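Local structure of octenoyl-CoA reductase/carboxylase (Streptomyces sp., 4A0S) at residues A61-N75 / G114-V128. The protein probably catalyses the NADPH-dependent reductive carboxylation of 2-octenoyl-CoA, supplying an extender unit for cinnabaramide polyketide biosynthesis. Residues are numbered along the deposited sequence; the frame is centred on the assembly and turned at random.
Sequences APDEVLVAVMASSIN and GSDCSGVVVRTGIGV
Asp116 OD1 is gripped by two donors from 61-75. Ser73 OG lies 2.6 Å from Asp116 OD1, on the syn lone pair, whereas Asn75 ND2 meets the same OD1 at 3.1 Å from above the carboxylate, 53° out of its plane. Asp116 CG sits between backbone N and carbonyl carbon (chi1 45°), which brings the carboxylate within bonding distance of both donors; OD2 accepts from Leu201 N, and Ser73 OG also bonds Lys408 NZ. An alanine in place of Asp116 would probably leave the Ser73 hydroxyl and the Asn75 amide without their shared acceptor and the amide freer to turn; the Asn75 side chain lies about 5 Å from bound NADP. A water links Ser73 O, Asn75 ND2 and Ser115 N, and Ser72 OG bonds Asp116 O at 2.6 Å.

Strands 64-73 and 117-124 pair antiparallel in the GroES-like domain of this medium-chain dehydrogenase/reductase fold. Two classic beta bulges interrupt the register: Met70 N and Ala71 N both donate to Ser118 O, Val122 N and Arg123 N to Leu66 O. Gly119 fits where a side chain could not, because a CB would clash with Ala68 O and Val67 CG1. On one face, Val65 CG1, anti to its backbone N (chi1 175°), meets Val121 CG1 at 3.6 Å, the side chains crossing at about a right angle, while CG2 touches Val128 CG1. Val122 bridges two side chains on the Leu66/Ala68 face, with CG2 3.6 Å from Leu66 CG and CG1 equally near Ala68 CB. Val69 CG1 presses on Cys117 CB at 3.5 Å, tighter than usual for carbons. Where type I turns 61-64 and 125-128 meet, Gly127 N bonds Pro62 O at 2.7 Å, and Ile126 O accepts from Trp102 NE1 of a second subunit.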
ATOM      1  N   ALA A  61       5.877  23.429  28.644  1.00 15.97           N
ATOM      2  CA  ALA A  61       6.759  22.261  28.605  1.00 15.55           C
ATOM      3  C   ALA A  61       7.859  22.539  27.603  1.00 15.14           C
ATOM      4  O   ALA A  61       7.721  23.434  26.786  1.00 15.02           O
ATOM      5  CB  ALA A  61       5.969  21.019  28.196  1.00 15.10           C
ATOM      6  N   PRO A  62       8.955  21.766  27.645  1.00 15.21           N
ATOM      7  CA  PRO A  62      10.061  22.149  26.765  1.00 15.18           C
ATOM      8  C   PRO A  62       9.782  21.950  25.276  1.00 14.82           C
ATOM      9  O   PRO A  62      10.454  22.561  24.440  1.00 14.84           O
ATOM     10  CB  PRO A  62      11.215  21.247  27.215  1.00 15.40           C
ATOM     11  CG  PRO A  62      10.555  20.124  27.954  1.00 15.54           C
ATOM     12  CD  PRO A  62       9.328  20.689  28.573  1.00 15.43           C
ATOM     13  N   ASP A  63       8.801  21.119  24.949  1.00 14.57           N
ATOM     14  CA  ASP A  63       8.511  20.812  23.556  1.00 14.30           C
ATOM     15  C   ASP A  63       7.269  21.604  23.133  1.00 14.14           C
ATOM     16  O   ASP A  63       6.703  21.373  22.070  1.00 13.94           O
ATOM     17  CB  ASP A  63       8.242  19.327  23.401  1.00 14.21           C
ATOM     18  CG  ASP A  63       7.006  18.884  24.165  1.00 15.69           C
ATOM     19  OD1 ASP A  63       6.684  19.499  25.218  1.00 16.95           O
ATOM     20  OD2 ASP A  63       6.334  17.929  23.711  1.00 20.26           O
ATOM     21  N   GLU A  64       6.863  22.549  23.968  1.00 14.29           N
ATOM     22  CA  GLU A  64       5.630  23.275  23.707  1.00 14.22           C
ATOM     23  C   GLU A  64       5.859  24.699  23.281  1.00 14.34           C
ATOM     24  O   GLU A  64       6.918  25.268  23.510  1.00 14.56           O
ATOM     25  CB  GLU A  64       4.746  23.269  24.935  1.00 14.38           C
ATOM     26  CG  GLU A  64       3.958  21.997  25.101  1.00 14.28           C
ATOM     27  CD  GLU A  64       3.308  21.913  26.464  1.00 15.12           C
ATOM     28  OE1 GLU A  64       3.424  22.874  27.253  1.00 15.76           O
ATOM     29  OE2 GLU A  64       2.685  20.876  26.768  1.00 17.29           O
ATOM     30  N   VAL A  65       4.821  25.281  22.696  1.00 14.26           N
ATOM     31  CA  VAL A  65       4.875  26.636  22.218  1.00 14.42           C
ATOM     32  C   VAL A  65       3.633  27.330  22.716  1.00 14.54           C
ATOM     33  O   VAL A  65       2.553  26.750  22.715  1.00 14.39           O
ATOM     34  CB  VAL A  65       4.924  26.666  20.680  1.00 14.27           C
ATOM     35  CG1 VAL A  65       4.863  28.059  20.186  1.00 14.50           C
ATOM     36  CG2 VAL A  65       6.215  25.989  20.179  1.00 14.24           C
ATOM     37  N   LEU A  66       3.813  28.556  23.199  1.00 14.88           N
ATOM     38  CA  LEU A  66       2.681  29.336  23.627  1.00 15.08           C
ATOM     39  C   LEU A  66       2.346  30.183  22.440  1.00 15.10           C
ATOM     40  O   LEU A  66       3.191  30.911  21.943  1.00 15.27           O
ATOM     41  CB  LEU A  66       3.038  30.198  24.818  1.00 15.54           C
ATOM     42  CG  LEU A  66       1.894  31.043  25.364  1.00 15.86           C
ATOM     43  CD1 LEU A  66       0.744  30.175  25.925  1.00 15.74           C
ATOM     44  CD2 LEU A  66       2.518  31.910  26.436  1.00 16.39           C
ATOM     45  N   VAL A  67       1.109  30.076  21.990  1.00 14.97           N
ATOM     46  CA  VAL A  67       0.644  30.810  20.833  1.00 15.02           C
ATOM     47  C   VAL A  67      -0.329  31.859  21.337  1.00 15.37           C
ATOM     48  O   VAL A  67      -1.201  31.527  22.128  1.00 15.40           O
ATOM     49  CB  VAL A  67      -0.104  29.858  19.864  1.00 14.68           C
ATOM     50  CG1 VAL A  67      -0.750  30.620  18.709  1.00 14.79           C
ATOM     51  CG2 VAL A  67       0.842  28.794  19.352  1.00 14.40           C
ATOM     52  N   ALA A  68      -0.143  33.116  20.912  1.00 15.71           N
ATOM     53  CA  ALA A  68      -1.170  34.144  21.079  1.00 16.09           C
ATOM     54  C   ALA A  68      -2.156  33.823  19.980  1.00 15.88           C
ATOM     55  O   ALA A  68      -1.857  34.006  18.810  1.00 15.83           O
ATOM     56  CB  ALA A  68      -0.596  35.554  20.883  1.00 16.75           C
ATOM     57  N   VAL A  69      -3.315  33.310  20.362  1.00 15.80           N
ATOM     58  CA  VAL A  69      -4.276  32.818  19.398  1.00 15.61           C
ATOM     59  C   VAL A  69      -5.057  33.974  18.780  1.00 15.99           C
ATOM     60  O   VAL A  69      -5.763  34.708  19.474  1.00 16.36           O
ATOM     61  CB  VAL A  69      -5.250  31.829  20.038  1.00 15.47           C
ATOM     62  CG1 VAL A  69      -6.249  31.331  19.005  1.00 15.35           C
ATOM     63  CG2 VAL A  69      -4.494  30.664  20.659  1.00 15.17           C
ATOM     64  N   MET A  70      -4.955  34.102  17.468  1.00 15.95           N
ATOM     65  CA  MET A  70      -5.615  35.194  16.782  1.00 16.35           C
ATOM     66  C   MET A  70      -7.049  34.848  16.465  1.00 16.36           C
ATOM     67  O   MET A  70      -7.946  35.658  16.656  1.00 16.76           O
ATOM     68  CB  MET A  70      -4.828  35.558  15.532  1.00 16.53           C
ATOM     69  CG  MET A  70      -3.514  36.249  15.886  1.00 18.18           C
ATOM     70  SD  MET A  70      -3.777  37.812  16.758  1.00 20.93           S
ATOM     71  CE  MET A  70      -4.348  38.809  15.402  1.00 23.17           C
ATOM     72  N   ALA A  71      -7.250  33.614  16.017  1.00 15.98           N
ATOM     73  CA  ALA A  71      -8.553  33.115  15.673  1.00 16.00           C
ATOM     74  C   ALA A  71      -8.531  31.605  15.853  1.00 15.59           C
ATOM     75  O   ALA A  71      -7.467  30.973  15.786  1.00 15.28           O
ATOM     76  CB  ALA A  71      -8.887  33.475  14.235  1.00 16.18           C
ATOM     77  N   SER A  72      -9.707  31.043  16.065  1.00 15.66           N
ATOM     78  CA  SER A  72      -9.867  29.623  16.229  1.00 15.39           C
ATOM     79  C   SER A  72     -11.139  29.297  15.467  1.00 15.58           C
ATOM     80  O   SER A  72     -11.570  30.081  14.608  1.00 15.82           O
ATOM     81  CB  SER A  72      -9.978  29.305  17.720  1.00 15.41           C
ATOM     82  OG  SER A  72     -10.024  27.917  17.961  1.00 15.77           O
ATOM     83  N   SER A  73     -11.731  28.139  15.731  1.00 15.52           N
ATOM     84  CA  SER A  73     -12.974  27.814  15.071  1.00 15.78           C
ATOM     85  C   SER A  73     -13.781  26.944  16.001  1.00 15.90           C
ATOM     86  O   SER A  73     -13.232  26.330  16.938  1.00 15.71           O
ATOM     87  CB  SER A  73     -12.702  27.056  13.770  1.00 15.64           C
ATOM     88  OG  SER A  73     -12.394  25.704  14.050  1.00 15.42           O
ATOM     89  N   ILE A  74     -15.080  26.871  15.747  1.00 16.26           N
ATOM     90  CA  ILE A  74     -15.871  25.847  16.406  1.00 16.44           C
ATOM     91  C   ILE A  74     -15.699  24.566  15.613  1.00 16.29           C
ATOM     92  O   ILE A  74     -15.815  24.559  14.372  1.00 16.33           O
ATOM     93  CB  ILE A  74     -17.364  26.217  16.500  1.00 16.99           C
ATOM     94  CG1 ILE A  74     -17.514  27.590  17.134  1.00 17.21           C
ATOM     95  CG2 ILE A  74     -18.123  25.152  17.293  1.00 17.25           C
ATOM     96  CD1 ILE A  74     -16.973  27.662  18.550  1.00 17.34           C
ATOM     97  N   ASN A  75     -15.366  23.504  16.334  1.00 16.17           N
ATOM     98  CA  ASN A  75     -15.381  22.187  15.774  1.00 16.17           C
ATOM     99  C   ASN A  75     -16.453  21.421  16.450  1.00 16.58           C
ATOM    100  O   ASN A  75     -16.935  21.818  17.512  1.00 16.80           O
ATOM    101  CB  ASN A  75     -14.029  21.520  15.957  1.00 15.76           C
ATOM    102  CG  ASN A  75     -13.067  21.985  14.933  1.00 15.47           C
ATOM    103  OD1 ASN A  75     -13.172  21.599  13.775  1.00 15.54           O
ATOM    104  ND2 ASN A  75     -12.179  22.879  15.318  1.00 15.22           N
ATOM    105  N   GLY A 114     -11.072  24.190  22.064  1.00 15.63           N
ATOM    106  CA  GLY A 114     -10.587  24.777  20.836  1.00 15.26           C
ATOM    107  C   GLY A 114      -9.491  23.885  20.320  1.00 14.93           C
ATOM    108  O   GLY A 114      -8.481  23.671  20.988  1.00 14.75           O
ATOM    109  N   SER A 115      -9.698  23.366  19.122  1.00 14.95           N
ATOM    110  CA  SER A 115      -8.852  22.306  18.609  1.00 14.76           C
ATOM    111  C   SER A 115      -8.123  22.695  17.348  1.00 14.91           C
ATOM    112  O   SER A 115      -7.311  21.934  16.835  1.00 15.32           O
ATOM    113  CB  SER A 115      -9.698  21.070  18.389  1.00 14.72           C
ATOM    114  OG  SER A 115     -10.244  20.720  19.641  1.00 14.96           O
ATOM    115  N   ASP A 116      -8.382  23.896  16.868  1.00 15.15           N
ATOM    116  CA  ASP A 116      -7.449  24.496  15.920  1.00 15.14           C
ATOM    117  C   ASP A 116      -7.350  25.985  16.166  1.00 15.19           C
ATOM    118  O   ASP A 116      -8.064  26.538  17.015  1.00 15.42           O
ATOM    119  CB  ASP A 116      -7.727  24.102  14.440  1.00 15.38           C
ATOM    120  CG  ASP A 116      -9.189  24.181  14.038  1.00 16.14           C
ATOM    121  OD1 ASP A 116      -9.996  24.912  14.646  1.00 16.43           O
ATOM    122  OD2 ASP A 116      -9.538  23.502  13.060  1.00 19.53           O
ATOM    123  N   CYS A 117      -6.436  26.636  15.466  1.00 14.72           N
ATOM    124  CA  CYS A 117      -6.301  28.052  15.619  1.00 15.11           C
ATOM    125  C   CYS A 117      -5.254  28.529  14.674  1.00 14.86           C
ATOM    126  O   CYS A 117      -4.510  27.728  14.101  1.00 14.75           O
ATOM    127  CB  CYS A 117      -5.944  28.440  17.056  1.00 15.00           C
ATOM    128  SG  CYS A 117      -4.225  28.448  17.447  1.00 15.38           S
ATOM    129  N   SER A 118      -5.236  29.844  14.483  1.00 14.80           N
ATOM    130  CA  SER A 118      -4.104  30.493  13.867  1.00 14.90           C
ATOM    131  C   SER A 118      -3.652  31.528  14.867  1.00 15.08           C
ATOM    132  O   SER A 118      -4.428  31.980  15.725  1.00 15.23           O
ATOM    133  CB  SER A 118      -4.495  31.157  12.560  1.00 15.19           C
ATOM    134  OG  SER A 118      -5.493  32.132  12.806  1.00 15.49           O
ATOM    135  N   GLY A 119      -2.391  31.894  14.785  1.00 15.14           N
ATOM    136  CA  GLY A 119      -1.923  32.899  15.679  1.00 15.40           C
ATOM    137  C   GLY A 119      -0.449  33.142  15.606  1.00 15.48           C
ATOM    138  O   GLY A 119       0.200  32.896  14.601  1.00 15.46           O
ATOM    139  N   VAL A 120       0.064  33.659  16.701  1.00 15.70           N
ATOM    140  CA  VAL A 120       1.420  34.106  16.744  1.00 15.86           C
ATOM    141  C   VAL A 120       2.148  33.419  17.883  1.00 15.68           C
ATOM    142  O   VAL A 120       1.665  33.379  19.012  1.00 15.68           O
ATOM    143  CB  VAL A 120       1.477  35.626  16.939  1.00 16.73           C
ATOM    144  CG1 VAL A 120       2.899  36.077  16.929  1.00 16.93           C
ATOM    145  CG2 VAL A 120       0.664  36.331  15.859  1.00 16.68           C
ATOM    146  N   VAL A 121       3.318  32.878  17.569  1.00 15.57           N
ATOM    147  CA  VAL A 121       4.163  32.291  18.577  1.00 15.49           C
ATOM    148  C   VAL A 121       4.597  33.397  19.516  1.00 15.95           C
ATOM    149  O   VAL A 121       5.026  34.464  19.073  1.00 16.70           O
ATOM    150  CB  VAL A 121       5.389  31.622  17.937  1.00 15.39           C
ATOM    151  CG1 VAL A 121       6.306  31.084  18.999  1.00 15.38           C
ATOM    152  CG2 VAL A 121       4.941  30.515  16.977  1.00 15.01           C
ATOM    153  N   VAL A 122       4.456  33.167  20.811  1.00 16.09           N
ATOM    154  CA  VAL A 122       4.945  34.154  21.771  1.00 17.07           C
ATOM    155  C   VAL A 122       6.047  33.585  22.670  1.00 17.45           C
ATOM    156  O   VAL A 122       6.926  34.317  23.126  1.00 18.33           O
ATOM    157  CB  VAL A 122       3.792  34.815  22.562  1.00 17.09           C
ATOM    158  CG1 VAL A 122       2.940  35.660  21.629  1.00 16.86           C
ATOM    159  CG2 VAL A 122       2.930  33.773  23.249  1.00 17.63           C
ATOM    160  N   ARG A 123       6.020  32.279  22.903  1.00 17.18           N
ATOM    161  CA  ARG A 123       7.081  31.618  23.660  1.00 17.51           C
ATOM    162  C   ARG A 123       7.273  30.218  23.131  1.00 16.89           C
ATOM    163  O   ARG A 123       6.333  29.598  22.660  1.00 16.63           O
ATOM    164  CB  ARG A 123       6.739  31.537  25.153  1.00 17.92           C
ATOM    165  CG  ARG A 123       6.679  32.887  25.876  1.00 19.04           C
ATOM    166  CD  ARG A 123       8.070  33.469  26.077  1.00 21.11           C
ATOM    167  NE  ARG A 123       8.028  34.654  26.936  1.00 21.53           N
ATOM    168  CZ  ARG A 123       7.632  35.867  26.552  1.00 21.66           C
ATOM    169  NH1 ARG A 123       7.205  36.107  25.306  1.00 21.03           N
ATOM    170  NH2 ARG A 123       7.640  36.845  27.435  1.00 20.89           N
ATOM    171  N   THR A 124       8.496  29.722  23.225  1.00 17.03           N
ATOM    172  CA  THR A 124       8.777  28.345  22.873  1.00 16.86           C
ATOM    173  C   THR A 124       9.550  27.724  24.008  1.00 16.99           C
ATOM    174  O   THR A 124      10.400  28.392  24.638  1.00 17.77           O
ATOM    175  CB  THR A 124       9.645  28.245  21.603  1.00 16.93           C
ATOM    176  OG1 THR A 124      10.946  28.789  21.868  1.00 17.69           O
ATOM    177  CG2 THR A 124       9.016  28.996  20.441  1.00 16.47           C
ATOM    178  N   GLY A 125       9.273  26.452  24.267  1.00 16.42           N
ATOM    179  CA  GLY A 125      10.028  25.693  25.245  1.00 16.41           C
ATOM    180  C   GLY A 125      11.460  25.519  24.763  1.00 16.21           C
ATOM    181  O   GLY A 125      11.745  25.681  23.566  1.00 15.76           O
ATOM    182  N   ILE A 126      12.356  25.155  25.679  1.00 16.29           N
ATOM    183  CA  ILE A 126      13.782  25.078  25.365  1.00 16.69           C
ATOM    184  C   ILE A 126      14.095  23.955  24.391  1.00 16.15           C
ATOM    185  O   ILE A 126      15.190  23.889  23.824  1.00 16.34           O
ATOM    186  CB  ILE A 126      14.642  24.920  26.623  1.00 17.14           C
ATOM    187  CG1 ILE A 126      14.241  23.650  27.402  1.00 18.19           C
ATOM    188  CG2 ILE A 126      14.514  26.201  27.465  1.00 19.17           C
ATOM    189  CD1 ILE A 126      15.340  23.131  28.351  1.00 21.07           C
ATOM    190  N   GLY A 127      13.135  23.052  24.232  1.00 15.91           N
ATOM    191  CA  GLY A 127      13.282  21.943  23.295  1.00 15.36           C
ATOM    192  C   GLY A 127      12.612  22.186  21.964  1.00 15.23           C
ATOM    193  O   GLY A 127      12.564  21.294  21.117  1.00 14.84           O
ATOM    194  N   VAL A 128      12.085  23.387  21.761  1.00 15.19           N
ATOM    195  CA  VAL A 128      11.395  23.670  20.508  1.00 15.14           C
ATOM    196  C   VAL A 128      12.404  24.190  19.496  1.00 15.65           C
ATOM    197  O   VAL A 128      13.224  25.053  19.806  1.00 15.94           O
ATOM    198  CB  VAL A 128      10.237  24.668  20.715  1.00 15.00           C
ATOM    199  CG1 VAL A 128       9.628  25.099  19.373  1.00 14.60           C
ATOM    200  CG2 VAL A 128       9.196  24.041  21.600  1.00 14.59           C
TER
HETATM  201  O   HOH W   1     -12.349  24.185  18.056  1.00  2.00           O